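Local coordinates for protein Rbam17540 (PDB 2YOY) that probably uses a single copper ion to cleave polysaccharide chains, cellulose among them, by oxidation, as lytic polysaccharide monooxygenases do, at residues K5-R10 with N88-H93; V79-R84 with N171-N176; G42-P47 with V159-D164; T100-Y105 with T128-G133. One frame throughout, in Å; residues are numbered along the deposited sequence.

Contact 1: K5-R10 with N88-H93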
loop_
_atom_site.group_PDB
_atom_site.type_symbol
_atom_site.label_atom_id
_atom_site.label_comp_id
_atom_site.label_asym_id
_atom_site.label_seq_id
_atom_site.Cartn_x
_atom_site.Cartn_y
_atom_site.Cartn_z
ATOM N N LYS A 5 -7.640 3.977 3.155
ATOM C CA LYS A 5 -7.993 5.314 3.554
ATOM C C LYS A 5 -7.621 5.634 5.001
ATOM O O LYS A 5 -7.278 6.777 5.289
ATOM C CB LYS A 5 -9.513 5.437 3.366
ATOM C CG LYS A 5 -10.207 6.666 3.885
ATOM C CD LYS A 5 -11.698 6.500 3.616
ATOM C CE LYS A 5 -12.294 5.349 4.422
ATOM N NZ LYS A 5 -13.702 5.075 4.030
ATOM N N GLU A 6 -7.726 4.643 5.903
ATOM C CA GLU A 6 -7.219 4.749 7.284
ATOM C C GLU A 6 -6.494 3.462 7.697
ATOM O O GLU A 6 -7.103 2.407 7.640
ATOM C CB GLU A 6 -8.366 5.002 8.272
ATOM C CG GLU A 6 -7.884 5.250 9.687
ATOM C CD GLU A 6 -9.008 5.214 10.708
ATOM O OE1 GLU A 6 -10.161 5.494 10.329
ATOM O OE2 GLU A 6 -8.728 4.901 11.884
ATOM N N PRO A 7 -5.181 3.531 8.039
ATOM C CA PRO A 7 -4.293 4.710 7.901
ATOM C C PRO A 7 -4.224 5.189 6.436
ATOM O O PRO A 7 -4.703 4.491 5.532
ATOM C CB PRO A 7 -2.911 4.199 8.364
ATOM C CG PRO A 7 -3.100 2.861 8.953
ATOM C CD PRO A 7 -4.417 2.318 8.396
ATOM N N VAL A 8 -3.686 6.388 6.214
ATOM C CA VAL A 8 -3.552 6.932 4.876
ATOM C C VAL A 8 -2.379 6.298 4.138
ATOM O O VAL A 8 -1.219 6.509 4.469
ATOM C CB VAL A 8 -3.350 8.471 4.961
ATOM C CG1 VAL A 8 -3.273 9.064 3.580
ATOM C CG2 VAL A 8 -4.473 9.089 5.802
ATOM N N SER A 9 -2.752 5.500 3.142
ATOM C CA SER A 9 -1.805 4.986 2.143
ATOM C C SER A 9 -1.030 6.081 1.452
ATOM O O SER A 9 -1.461 7.191 1.317
ATOM C CB SER A 9 -2.525 4.124 1.085
ATOM O OG SER A 9 -3.387 4.836 0.204
ATOM N N ARG A 10 0.147 5.751 0.980
ATOM C CA ARG A 10 0.911 6.713 0.265
ATOM C C ARG A 10 0.192 7.246 -0.949
ATOM O O ARG A 10 0.303 8.450 -1.231
ATOM C CB ARG A 10 2.319 6.092 -0.092
ATOM C CG ARG A 10 3.269 7.045 -0.769
ATOM C CD ARG A 10 4.498 6.278 -1.303
ATOM N NE ARG A 10 5.295 5.682 -0.240
ATOM C CZ ARG A 10 6.317 4.829 -0.417
ATOM N NH1 ARG A 10 6.725 4.472 -1.643
ATOM N NH2 ARG A 10 6.966 4.363 0.657
ATOM N N ASN A 88 -4.356 -2.772 15.059
ATOM C CA ASN A 88 -4.705 -1.545 14.349
ATOM C C ASN A 88 -5.712 -1.920 13.356
ATOM O O ASN A 88 -5.760 -3.107 12.978
ATOM C CB ASN A 88 -3.456 -1.015 13.627
ATOM C CG ASN A 88 -2.659 -0.071 14.504
ATOM O OD1 ASN A 88 -3.000 1.146 14.656
ATOM N ND2 ASN A 88 -1.627 -0.628 15.147
ATOM N N THR A 89 -6.519 -0.950 12.902
ATOM C CA THR A 89 -7.448 -1.244 11.819
ATOM C C THR A 89 -7.007 -0.613 10.502
ATOM O O THR A 89 -6.421 0.459 10.486
ATOM C CB THR A 89 -8.839 -0.731 12.145
ATOM O OG1 THR A 89 -8.732 0.669 12.421
ATOM C CG2 THR A 89 -9.387 -1.462 13.362
ATOM N N PHE A 90 -7.338 -1.298 9.412
ATOM C CA PHE A 90 -6.969 -0.876 8.050
ATOM C C PHE A 90 -8.263 -0.887 7.261
ATOM O O PHE A 90 -8.852 -1.943 7.048
ATOM C CB PHE A 90 -5.913 -1.825 7.442
ATOM C CG PHE A 90 -4.642 -1.782 8.175
ATOM C CD1 PHE A 90 -4.472 -2.469 9.376
ATOM C CD2 PHE A 90 -3.571 -0.978 7.710
ATOM C CE1 PHE A 90 -3.288 -2.362 10.090
ATOM C CE2 PHE A 90 -2.383 -0.877 8.444
ATOM C CZ PHE A 90 -2.235 -1.573 9.626
ATOM N N THR A 91 -8.721 0.308 6.879
ATOM C CA THR A 91 -9.968 0.476 6.141
ATOM C C THR A 91 -9.736 0.903 4.708
ATOM O O THR A 91 -9.074 1.918 4.455
ATOM C CB THR A 91 -10.844 1.539 6.814
ATOM O OG1 THR A 91 -11.168 1.076 8.133
ATOM C CG2 THR A 91 -12.110 1.727 6.042
ATOM N N TRP A 92 -10.280 0.114 3.789
ATOM C CA TRP A 92 -10.219 0.393 2.349
ATOM C C TRP A 92 -11.413 1.217 1.917
ATOM O O TRP A 92 -12.527 1.038 2.442
ATOM C CB TRP A 92 -10.179 -0.922 1.561
ATOM C CG TRP A 92 -8.870 -1.699 1.705
ATOM C CD1 TRP A 92 -8.473 -2.428 2.775
ATOM C CD2 TRP A 92 -7.834 -1.839 0.720
ATOM N NE1 TRP A 92 -7.243 -3.020 2.518
ATOM C CE2 TRP A 92 -6.836 -2.682 1.265
ATOM C CE3 TRP A 92 -7.643 -1.322 -0.551
ATOM C CZ2 TRP A 92 -5.647 -3.006 0.576
ATOM C CZ3 TRP A 92 -6.454 -1.668 -1.243
ATOM C CH2 TRP A 92 -5.501 -2.510 -0.687
ATOM N N HIS A 93 -11.182 2.144 0.989
ATOM C CA HIS A 93 -12.235 2.819 0.236
ATOM C C HIS A 93 -12.181 2.260 -1.195
ATOM O O HIS A 93 -11.096 2.198 -1.805
ATOM C CB HIS A 93 -11.982 4.308 0.190
ATOM C CG HIS A 93 -12.934 5.060 -0.692
ATOM N ND1 HIS A 93 -14.237 5.323 -0.334
ATOM C CD2 HIS A 93 -12.777 5.565 -1.932
ATOM C CE1 HIS A 93 -14.837 5.971 -1.314
ATOM N NE2 HIS A 93 -13.969 6.140 -2.291
HETATM O O HOH W 1 -14.599 2.334 3.244
HETATM O O HOH W 2 -9.118 1.887 9.824
#
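A classic beta bulge, in which Lys5 and Glu6 both face Thr91, joins the N-terminal strand 2-6 to strand 86-94 in the three-stranded antiparallel sheet of this lytic polysaccharide monooxygenase fold. The evidence lies in one carbonyl: Thr91 O takes the N-H of Lys5 at 2.8 Å and, more weakly, that of Glu6. The return bond, from Thr91 N to Glu6 O, is also 2.8 Å and almost straight at 172°. Beyond the bulge the side chain of Lys5 runs beside Thr91, pointing the same way, with CE 4.0 Å from Thr91 CG2, while its CD passes CB of His93. The bend at chi3 (66°) turns the amine toward water 1, which accepts from Lys5 NZ and donates to Trp92 O. A second water donates to Glu6 O and bonds the hydroxyls of Thr89 and Thr91, so Glu6 O is gripped from both strand and solvent; Thr91 OG1 also bonds Thr141 on strand 141-146. Past the paired residues a cis peptide bond leads into Pro7, whose ring packs between Phe90 and strand 81-83, with Ile173 of strand 167-177 touching both rings. Pro7 CD approaches the Phe90 ring obliquely, 3.5 Å from CD2.

Contact 2: V79-R84 with N171-N176; sequences VKQNIR and NVIDVN
Gln81 and Asp174 begin a short parallel pairing between strand 81-83 and strand 167-177 of the mixed sheet. Asp174 O accepts two N-H groups of the same residue, Gln81 N and Gln81 NE2, each at 3.2 Å and from opposite faces of the carbonyl plane. A chi1 of 58° tucks Gln81 CG over its own backbone, and a further bend at chi2 curls the chain back to the same carbonyl, which lies close to the plane of the side-chain amide. There NE2 also rests 3.6 Å from Ile173 CG2. The ladder continues with Asn176 N to Gln81 O at 2.9 Å and Ile83 N to Asn176 O at 3.0 Å. Outside the backbone, the side chains of Asn82 and Asn176 lie alongside each other with amide planes 53° apart, and Asn176 ND2 reaches Asn82 OD1 at 2.9 Å, a bond straight to 171°. On the face that carries Gln81 and Val175, Ile83 CG2 meets Val175 CB at 3.8 Å.

The next shell positions these groups. Gln81 NE2 also bonds Val8 O. The carboxylate of Asp174 forms a salt bridge with Arg10 and a hydrogen bond with Tyr153. Water 3 donates to both Asp174 OD2 and Val79 O, at 2.8 Å each.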
loop_
_atom_site.group_PDB
_atom_site.type_symbol
_atom_site.label_atom_id
_atom_site.label_comp_id
_atom_site.label_asym_id
_atom_site.label_seq_id
_atom_site.Cartn_x
_atom_site.Cartn_y
_atom_site.Cartn_z
ATOM N N VAL A 79 5.592 11.300 3.545
ATOM C CA VAL A 79 4.959 11.749 4.785
ATOM C C VAL A 79 4.642 10.563 5.677
ATOM O O VAL A 79 3.958 9.626 5.263
ATOM C CB VAL A 79 3.649 12.535 4.522
ATOM C CG1 VAL A 79 3.001 12.938 5.835
ATOM C CG2 VAL A 79 3.911 13.799 3.699
ATOM N N LYS A 80 5.149 10.575 6.904
ATOM C CA LYS A 80 4.895 9.486 7.848
ATOM C C LYS A 80 3.701 9.829 8.766
ATOM O O LYS A 80 3.493 10.982 9.167
ATOM C CB LYS A 80 6.098 9.254 8.716
ATOM C CG LYS A 80 7.259 8.606 7.952
ATOM C CD LYS A 80 8.368 9.574 7.716
ATOM C CE LYS A 80 9.425 8.971 6.822
ATOM N NZ LYS A 80 9.894 10.047 5.920
ATOM N N GLN A 81 2.946 8.839 9.134
ATOM C CA GLN A 81 1.929 9.093 10.150
ATOM C C GLN A 81 2.233 8.187 11.331
ATOM O O GLN A 81 2.697 7.066 11.182
ATOM C CB GLN A 81 0.558 8.792 9.630
ATOM C CG GLN A 81 0.416 7.364 9.163
ATOM C CD GLN A 81 -0.475 7.281 7.962
ATOM O OE1 GLN A 81 -1.720 7.407 8.070
ATOM N NE2 GLN A 81 0.127 7.080 6.822
ATOM N N ASN A 82 1.923 8.671 12.498
ATOM C CA ASN A 82 2.134 7.888 13.707
ATOM C C ASN A 82 1.184 6.726 13.824
ATOM O O ASN A 82 -0.023 6.823 13.574
ATOM C CB ASN A 82 1.970 8.757 14.940
ATOM C CG ASN A 82 3.061 9.798 15.067
ATOM O OD1 ASN A 82 4.182 9.635 14.573
ATOM N ND2 ASN A 82 2.740 10.889 15.749
ATOM N N ILE A 83 1.724 5.597 14.220
ATOM C CA ILE A 83 0.893 4.464 14.496
ATOM C C ILE A 83 1.531 3.758 15.690
ATOM O O ILE A 83 2.746 3.759 15.822
ATOM C CB ILE A 83 0.805 3.573 13.255
ATOM C CG1 ILE A 83 -0.467 2.737 13.284
ATOM C CG2 ILE A 83 2.018 2.716 13.157
ATOM C CD1 ILE A 83 -0.791 2.072 11.963
ATOM N N ARG A 84 0.690 3.191 16.551
ATOM C CA ARG A 84 1.132 2.493 17.743
ATOM C C ARG A 84 1.224 1.011 17.397
ATOM O O ARG A 84 0.408 0.514 16.619
ATOM C CB ARG A 84 0.096 2.720 18.877
ATOM N N ASN A 171 -0.885 -1.264 -1.762
ATOM C CA ASN A 171 -0.826 0.040 -1.129
ATOM C C ASN A 171 0.175 0.042 0.027
ATOM O O ASN A 171 -0.041 -0.580 1.085
ATOM C CB ASN A 171 -2.176 0.464 -0.553
ATOM C CG ASN A 171 -3.159 1.116 -1.544
ATOM O OD1 ASN A 171 -4.166 1.675 -1.089
ATOM N ND2 ASN A 171 -2.937 0.993 -2.851
ATOM N N VAL A 172 1.258 0.782 -0.170
ATOM C CA VAL A 172 2.198 1.019 0.863
ATOM C C VAL A 172 1.749 2.171 1.716
ATOM O O VAL A 172 1.103 3.114 1.251
ATOM C CB VAL A 172 3.677 1.230 0.351
ATOM C CG1 VAL A 172 4.147 -0.020 -0.309
ATOM C CG2 VAL A 172 3.784 2.422 -0.582
ATOM N N ILE A 173 2.069 2.045 2.999
ATOM C CA ILE A 173 1.735 3.015 4.040
ATOM C C ILE A 173 3.024 3.375 4.811
ATOM O O ILE A 173 3.685 2.527 5.414
ATOM C CB ILE A 173 0.698 2.457 5.048
ATOM C CG1 ILE A 173 -0.535 1.908 4.353
ATOM C CG2 ILE A 173 0.285 3.528 6.032
ATOM C CD1 ILE A 173 -1.277 0.945 5.226
ATOM N N ASP A 174 3.356 4.667 4.832
ATOM C CA ASP A 174 4.540 5.137 5.576
ATOM C C ASP A 174 4.156 5.476 7.023
ATOM O O ASP A 174 3.242 6.266 7.258
ATOM C CB ASP A 174 5.132 6.351 4.881
ATOM C CG ASP A 174 5.535 6.055 3.452
ATOM O OD1 ASP A 174 6.616 5.421 3.281
ATOM O OD2 ASP A 174 4.781 6.421 2.495
ATOM N N VAL A 175 4.814 4.842 7.972
ATOM C CA VAL A 175 4.439 5.001 9.368
ATOM C C VAL A 175 5.652 5.292 10.237
ATOM O O VAL A 175 6.800 4.900 9.963
ATOM C CB VAL A 175 3.656 3.761 9.933
ATOM C CG1 VAL A 175 2.371 3.523 9.114
ATOM C CG2 VAL A 175 4.553 2.519 9.961
ATOM N N ASN A 176 5.364 6.029 11.296
ATOM C CA ASN A 176 6.309 6.175 12.382
ATOM C C ASN A 176 5.754 5.354 13.514
ATOM O O ASN A 176 4.704 5.680 14.087
ATOM C CB ASN A 176 6.427 7.631 12.766
ATOM C CG ASN A 176 7.329 7.828 13.964
ATOM O OD1 ASN A 176 8.462 7.368 13.958
ATOM N ND2 ASN A 176 6.836 8.487 14.981
HETATM O O HOH W 3 3.112 8.595 2.752
#

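Contact 3: G42-P47 with V159-D164; sequences GPKGFP and VWDVAD. With EDO (1,2-ethanediol), chain E.
An outstretched lysine, rather than a strand pairing, makes the direct polar link here: Lys44 NZ donates to Val162 O at 2.7 Å, nearly in line with that C=O (160°), and also bonds Thr165 O. From a chi1 of 81° the chain runs fully extended, which carries the amine past Asp161, whose OD1 lies 4.1 Å from Lys44 CB. Shortened to an alanine, this residue would probably leave Val162 O and Thr165 O both without the ammonium donor. Two waters continue the link: water 5 donates to Asp161 OD1 and accepts from Phe46 N, and water 4 donates to Asp161 OD2 and binds Gly45 N weakly. Phe46 CD2 approaches Val159 CG2 at 4.4 Å. The lysine thus grips the strand end that carries Val162, whose side chain borders the copper site, about 6 Å from the ion and touching its ligand His98. Strand 154-162 pairs with both 100-108 and 167-177, and the loop 44-47 touches it near its C-terminal end.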
loop_
_atom_site.group_PDB
_atom_site.type_symbol
_atom_site.label_atom_id
_atom_site.label_comp_id
_atom_site.label_asym_id
_atom_site.label_seq_id
_atom_site.Cartn_x
_atom_site.Cartn_y
_atom_site.Cartn_z
ATOM N N GLY A 42 -1.567 -4.303 -9.942
ATOM C CA GLY A 42 -0.556 -5.129 -10.595
ATOM C C GLY A 42 -0.957 -6.586 -10.546
ATOM O O GLY A 42 -2.067 -6.933 -10.101
ATOM N N PRO A 43 -0.072 -7.466 -11.023
ATOM C CA PRO A 43 -0.406 -8.885 -10.967
ATOM C C PRO A 43 -0.539 -9.418 -9.533
ATOM O O PRO A 43 0.205 -9.006 -8.637
ATOM C CB PRO A 43 0.798 -9.554 -11.676
ATOM C CG PRO A 43 1.437 -8.463 -12.458
ATOM C CD PRO A 43 1.234 -7.221 -11.643
ATOM N N LYS A 44 -1.438 -10.371 -9.308
ATOM C CA LYS A 44 -1.540 -10.997 -7.990
ATOM C C LYS A 44 -0.524 -12.111 -7.849
ATOM O O LYS A 44 0.234 -12.392 -8.788
ATOM C CB LYS A 44 -2.969 -11.423 -7.657
ATOM C CG LYS A 44 -3.460 -12.716 -8.237
ATOM C CD LYS A 44 -4.907 -12.941 -7.798
ATOM C CE LYS A 44 -5.511 -14.089 -8.570
ATOM N NZ LYS A 44 -6.970 -14.173 -8.285
ATOM N N GLY A 45 -0.466 -12.713 -6.672
ATOM C CA GLY A 45 0.499 -13.790 -6.399
ATOM C C GLY A 45 1.693 -13.381 -5.563
ATOM O O GLY A 45 2.700 -14.129 -5.437
ATOM N N PHE A 46 1.603 -12.199 -4.963
ATOM C CA PHE A 46 2.640 -11.715 -4.055
ATOM C C PHE A 46 2.689 -12.570 -2.785
ATOM O O PHE A 46 1.645 -12.855 -2.186
ATOM C CB PHE A 46 2.366 -10.248 -3.705
ATOM C CG PHE A 46 3.468 -9.582 -2.920
ATOM C CD1 PHE A 46 4.513 -8.953 -3.582
ATOM C CD2 PHE A 46 3.442 -9.579 -1.544
ATOM C CE1 PHE A 46 5.478 -8.287 -2.893
ATOM C CE2 PHE A 46 4.444 -8.963 -0.823
ATOM C CZ PHE A 46 5.469 -8.318 -1.506
ATOM N N PRO A 47 3.890 -12.923 -2.309
ATOM C CA PRO A 47 5.216 -12.497 -2.732
ATOM C C PRO A 47 5.970 -13.364 -3.769
ATOM O O PRO A 47 6.962 -12.896 -4.329
ATOM C CB PRO A 47 6.001 -12.496 -1.414
ATOM C CG PRO A 47 5.365 -13.572 -0.602
ATOM C CD PRO A 47 3.907 -13.471 -0.938
ATOM N N VAL A 159 -2.089 -5.620 0.597
ATOM C CA VAL A 159 -2.365 -6.190 -0.702
ATOM C C VAL A 159 -3.810 -6.742 -0.770
ATOM O O VAL A 159 -4.232 -7.500 0.086
ATOM C CB VAL A 159 -1.341 -7.272 -1.052
ATOM C CG1 VAL A 159 -1.533 -7.727 -2.502
ATOM C CG2 VAL A 159 0.111 -6.784 -0.876
ATOM N N TRP A 160 -4.538 -6.377 -1.822
ATOM C CA TRP A 160 -5.884 -6.799 -2.039
ATOM C C TRP A 160 -5.889 -7.655 -3.319
ATOM O O TRP A 160 -5.616 -7.137 -4.406
ATOM C CB TRP A 160 -6.769 -5.569 -2.175
ATOM C CG TRP A 160 -8.171 -5.828 -2.717
ATOM C CD1 TRP A 160 -8.919 -6.938 -2.515
ATOM C CD2 TRP A 160 -8.948 -4.959 -3.564
ATOM N NE1 TRP A 160 -10.111 -6.814 -3.158
ATOM C CE2 TRP A 160 -10.156 -5.616 -3.816
ATOM C CE3 TRP A 160 -8.732 -3.692 -4.120
ATOM C CZ2 TRP A 160 -11.165 -5.058 -4.622
ATOM C CZ3 TRP A 160 -9.713 -3.131 -4.920
ATOM C CH2 TRP A 160 -10.939 -3.821 -5.146
ATOM N N ASP A 161 -6.165 -8.946 -3.172
ATOM C CA ASP A 161 -6.257 -9.866 -4.323
ATOM C C ASP A 161 -7.683 -9.962 -4.842
ATOM O O ASP A 161 -8.599 -10.282 -4.079
ATOM C CB ASP A 161 -5.841 -11.282 -3.909
ATOM C CG ASP A 161 -4.343 -11.449 -3.748
ATOM O OD1 ASP A 161 -3.573 -10.435 -3.748
ATOM O OD2 ASP A 161 -3.928 -12.638 -3.535
ATOM N N VAL A 162 -7.847 -9.754 -6.144
ATOM C CA VAL A 162 -9.168 -9.880 -6.816
ATOM C C VAL A 162 -9.383 -11.353 -7.174
ATOM O O VAL A 162 -8.481 -12.048 -7.689
ATOM C CB VAL A 162 -9.230 -8.972 -8.071
ATOM C CG1 VAL A 162 -10.560 -9.141 -8.805
ATOM C CG2 VAL A 162 -9.014 -7.524 -7.691
ATOM N N ALA A 163 -10.559 -11.848 -6.827
ATOM C CA ALA A 163 -10.868 -13.294 -6.945
ATOM C C ALA A 163 -10.901 -13.783 -8.408
ATOM O O ALA A 163 -10.462 -14.905 -8.733
ATOM C CB ALA A 163 -12.218 -13.533 -6.332
ATOM N N ASP A 164 -11.437 -12.946 -9.277
ATOM C CA ASP A 164 -11.838 -13.411 -10.639
ATOM C C ASP A 164 -10.995 -12.819 -11.754
ATOM O O ASP A 164 -11.367 -12.877 -12.918
ATOM C CB ASP A 164 -13.348 -13.155 -10.887
ATOM C CG ASP A 164 -13.704 -11.692 -10.920
ATOM O OD1 ASP A 164 -13.025 -10.855 -10.273
ATOM O OD2 ASP A 164 -14.698 -11.338 -11.608
HETATM C C1 EDO E . -13.610 -8.152 -13.031
HETATM O O1 EDO E . -14.707 -9.062 -12.985
HETATM C C2 EDO E . -13.111 -7.875 -11.618
HETATM O O2 EDO E . -13.884 -8.540 -10.606
HETATM O O HOH W 4 -1.585 -13.627 -4.012
HETATM O O HOH W 5 -0.958 -10.527 -4.619
#

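Contact 4: T100-Y105 with T128-G133; sequences TSKWHY and TVNHDG
Trp103 and His131 form an edge-to-face aromatic pair beside the antiparallel ladder of strands 100-108 and 123-130 in the mixed sheet: the edge of the Trp103 six-membered ring, at CZ3 and CH2, meets the face of His131, with planes 75° apart. Backbone bonds fix the register: Val129 N to Trp103 O is 2.7 Å and Trp103 N to Val129 O 2.9 Å, so these two form a hydrogen-bonded pair. Beyond the strand, His131 N donates to Ser101 O, which shares water 7 with His131 O.

The His131 side chain can be traced outward. Its CB lies 3.4 Å from Thr100 O and also borders Thr100 CG2. A chi1 of -157° turns the ring away from its own backbone nitrogen and beside the tryptophan: CG and ND1 meet Trp103 CZ3, ND1 at 3.6 Å, while CE1 nears CH2. At the ring edge, CD2 lies 3.3 Å from Thr100 O, which sits in the ring plane. The far nitrogen, NE2, bonds Lys135 O. Asp132 OD1 lies over the imidazole face opposite Trp103. With an alanine here, the edge of Trp103 would probably lose its aromatic partner, and Lys135 O this donor.

Trp103 itself is held by Tyr94, which bonds NE1, and by Trp160, stacked on its ring. On the same side of the ladder, Trp103 CE3 packs 3.9 Å from Val129 CG1.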
loop_
_atom_site.group_PDB
_atom_site.type_symbol
_atom_site.label_atom_id
_atom_site.label_comp_id
_atom_site.label_asym_id
_atom_site.label_seq_id
_atom_site.Cartn_x
_atom_site.Cartn_y
_atom_site.Cartn_z
ATOM N N THR A 100 -13.492 -10.740 -4.122
ATOM C CA THR A 100 -12.199 -10.759 -3.417
ATOM C C THR A 100 -11.856 -12.124 -2.882
ATOM O O THR A 100 -12.690 -12.786 -2.262
ATOM C CB THR A 100 -12.237 -9.725 -2.265
ATOM O OG1 THR A 100 -12.464 -8.427 -2.821
ATOM C CG2 THR A 100 -10.941 -9.754 -1.419
ATOM N N SER A 101 -10.597 -12.550 -3.083
ATOM C CA SER A 101 -10.108 -13.803 -2.539
ATOM C C SER A 101 -9.417 -13.619 -1.189
ATOM O O SER A 101 -9.597 -14.423 -0.289
ATOM C CB SER A 101 -9.190 -14.519 -3.519
ATOM O OG SER A 101 -8.145 -13.681 -3.906
ATOM N N LYS A 102 -8.616 -12.567 -1.049
ATOM C CA LYS A 102 -7.964 -12.299 0.246
ATOM C C LYS A 102 -7.338 -10.927 0.264
ATOM O O LYS A 102 -7.112 -10.306 -0.775
ATOM C CB LYS A 102 -6.885 -13.340 0.599
ATOM C CG LYS A 102 -5.633 -13.290 -0.258
ATOM C CD LYS A 102 -4.593 -14.291 0.213
ATOM C CE LYS A 102 -3.308 -14.126 -0.544
ATOM N NZ LYS A 102 -2.261 -15.071 -0.084
ATOM N N TRP A 103 -7.064 -10.454 1.471
ATOM C CA TRP A 103 -6.138 -9.383 1.685
ATOM C C TRP A 103 -4.998 -9.880 2.563
ATOM O O TRP A 103 -5.126 -10.837 3.339
ATOM C CB TRP A 103 -6.773 -8.189 2.380
ATOM C CG TRP A 103 -7.950 -7.533 1.738
ATOM C CD1 TRP A 103 -7.951 -6.329 1.063
ATOM C CD2 TRP A 103 -9.337 -7.927 1.840
ATOM N NE1 TRP A 103 -9.237 -5.973 0.728
ATOM C CE2 TRP A 103 -10.104 -6.932 1.182
ATOM C CE3 TRP A 103 -9.991 -8.996 2.439
ATOM C CZ2 TRP A 103 -11.524 -6.987 1.112
ATOM C CZ3 TRP A 103 -11.408 -9.067 2.342
ATOM C CH2 TRP A 103 -12.134 -8.078 1.677
ATOM N N HIS A 104 -3.844 -9.287 2.352
ATOM C CA HIS A 104 -2.618 -9.682 3.075
ATOM C C HIS A 104 -1.732 -8.483 3.342
ATOM O O HIS A 104 -1.597 -7.576 2.503
ATOM C CB HIS A 104 -1.899 -10.886 2.411
ATOM C CG HIS A 104 -1.807 -10.831 0.912
ATOM N ND1 HIS A 104 -0.628 -11.092 0.249
ATOM C CD2 HIS A 104 -2.740 -10.606 -0.054
ATOM C CE1 HIS A 104 -0.821 -10.973 -1.056
ATOM N NE2 HIS A 104 -2.100 -10.709 -1.263
ATOM N N TYR A 105 -1.175 -8.446 4.551
ATOM C CA TYR A 105 -0.460 -7.292 5.089
ATOM C C TYR A 105 0.939 -7.699 5.542
ATOM O O TYR A 105 1.116 -8.755 6.157
ATOM C CB TYR A 105 -1.221 -6.717 6.300
ATOM C CG TYR A 105 -2.571 -6.060 5.937
ATOM C CD1 TYR A 105 -3.714 -6.801 5.856
ATOM C CD2 TYR A 105 -2.661 -4.706 5.662
ATOM C CE1 TYR A 105 -4.911 -6.247 5.530
ATOM C CE2 TYR A 105 -3.891 -4.108 5.295
ATOM C CZ TYR A 105 -4.996 -4.912 5.212
ATOM O OH TYR A 105 -6.226 -4.408 4.929
ATOM N N THR A 128 -3.215 -12.185 7.352
ATOM C CA THR A 128 -3.887 -12.537 6.110
ATOM C C THR A 128 -5.389 -12.532 6.462
ATOM O O THR A 128 -5.814 -13.028 7.533
ATOM C CB THR A 128 -3.418 -13.897 5.559
ATOM O OG1 THR A 128 -1.982 -13.909 5.242
ATOM C CG2 THR A 128 -4.182 -14.293 4.311
ATOM N N VAL A 129 -6.186 -11.921 5.608
ATOM C CA VAL A 129 -7.655 -11.929 5.780
ATOM C C VAL A 129 -8.257 -12.703 4.597
ATOM O O VAL A 129 -8.291 -12.175 3.500
ATOM C CB VAL A 129 -8.237 -10.527 5.821
ATOM C CG1 VAL A 129 -9.748 -10.599 6.030
ATOM C CG2 VAL A 129 -7.603 -9.682 6.937
ATOM N N ASN A 130 -8.693 -13.950 4.857
ATOM C CA ASN A 130 -9.422 -14.775 3.886
ATOM C C ASN A 130 -10.777 -14.300 3.588
ATOM O O ASN A 130 -11.434 -13.764 4.443
ATOM C CB ASN A 130 -9.293 -16.250 4.126
ATOM C CG ASN A 130 -7.839 -16.709 4.211
ATOM O OD1 ASN A 130 -7.402 -17.135 5.279
ATOM N ND2 ASN A 130 -7.060 -16.544 3.148
ATOM N N HIS A 131 -11.142 -14.328 2.304
ATOM C CA HIS A 131 -12.468 -13.903 1.903
ATOM C C HIS A 131 -13.106 -15.001 1.050
ATOM O O HIS A 131 -12.420 -15.796 0.407
ATOM C CB HIS A 131 -12.396 -12.571 1.166
ATOM C CG HIS A 131 -13.671 -11.790 1.175
ATOM N ND1 HIS A 131 -14.217 -11.254 2.323
ATOM C CD2 HIS A 131 -14.487 -11.416 0.162
ATOM C CE1 HIS A 131 -15.303 -10.579 2.013
ATOM N NE2 HIS A 131 -15.498 -10.674 0.709
ATOM N N ASP A 132 -14.427 -15.012 1.039
ATOM C CA ASP A 132 -15.182 -16.084 0.401
ATOM C C ASP A 132 -15.511 -15.823 -1.071
ATOM O O ASP A 132 -16.302 -16.556 -1.633
ATOM C CB ASP A 132 -16.481 -16.350 1.187
ATOM C CG ASP A 132 -17.458 -15.185 1.141
ATOM O OD1 ASP A 132 -17.208 -14.203 0.408
ATOM O OD2 ASP A 132 -18.477 -15.253 1.856
ATOM N N GLY A 133 -14.938 -14.784 -1.686
ATOM C CA GLY A 133 -15.167 -14.507 -3.114
ATOM C C GLY A 133 -16.290 -13.529 -3.331
ATOM O O GLY A 133 -16.581 -13.151 -4.462
HETATM O O HOH W 6 -8.019 -17.146 0.856
HETATM O O HOH W 7 -10.144 -17.005 0.162
HETATM O O HOH W 8 -0.855 -14.696 2.916
#

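In the fold
Contact 1 belongs to the three-stranded sheet, whereas contacts 2, 3 and 4 reach the mixed sheet. Contacts 1, 2 and 4 are partly buried backbone ladders, bulged antiparallel, parallel and regular antiparallel in turn, with waters and exposed residues such as Glu6, Asn82 and Thr128 at their margins. Contact 3, the most buried, has no ladder: a lysine and two waters serve a strand end and the buried Asp161 carboxylate. Contacts 1 and 2 touch where Arg10 N probably hydrogen-bonds Val172 O. Contacts 3 and 4 share neighbouring strands, Val159 N probably hydrogen-bonding His104 O. Between the sheets, Trp92 NE1 reaches Tyr105 OH, joining contacts 1 and 4, and Trp92 also packs on Trp160 of contact 3.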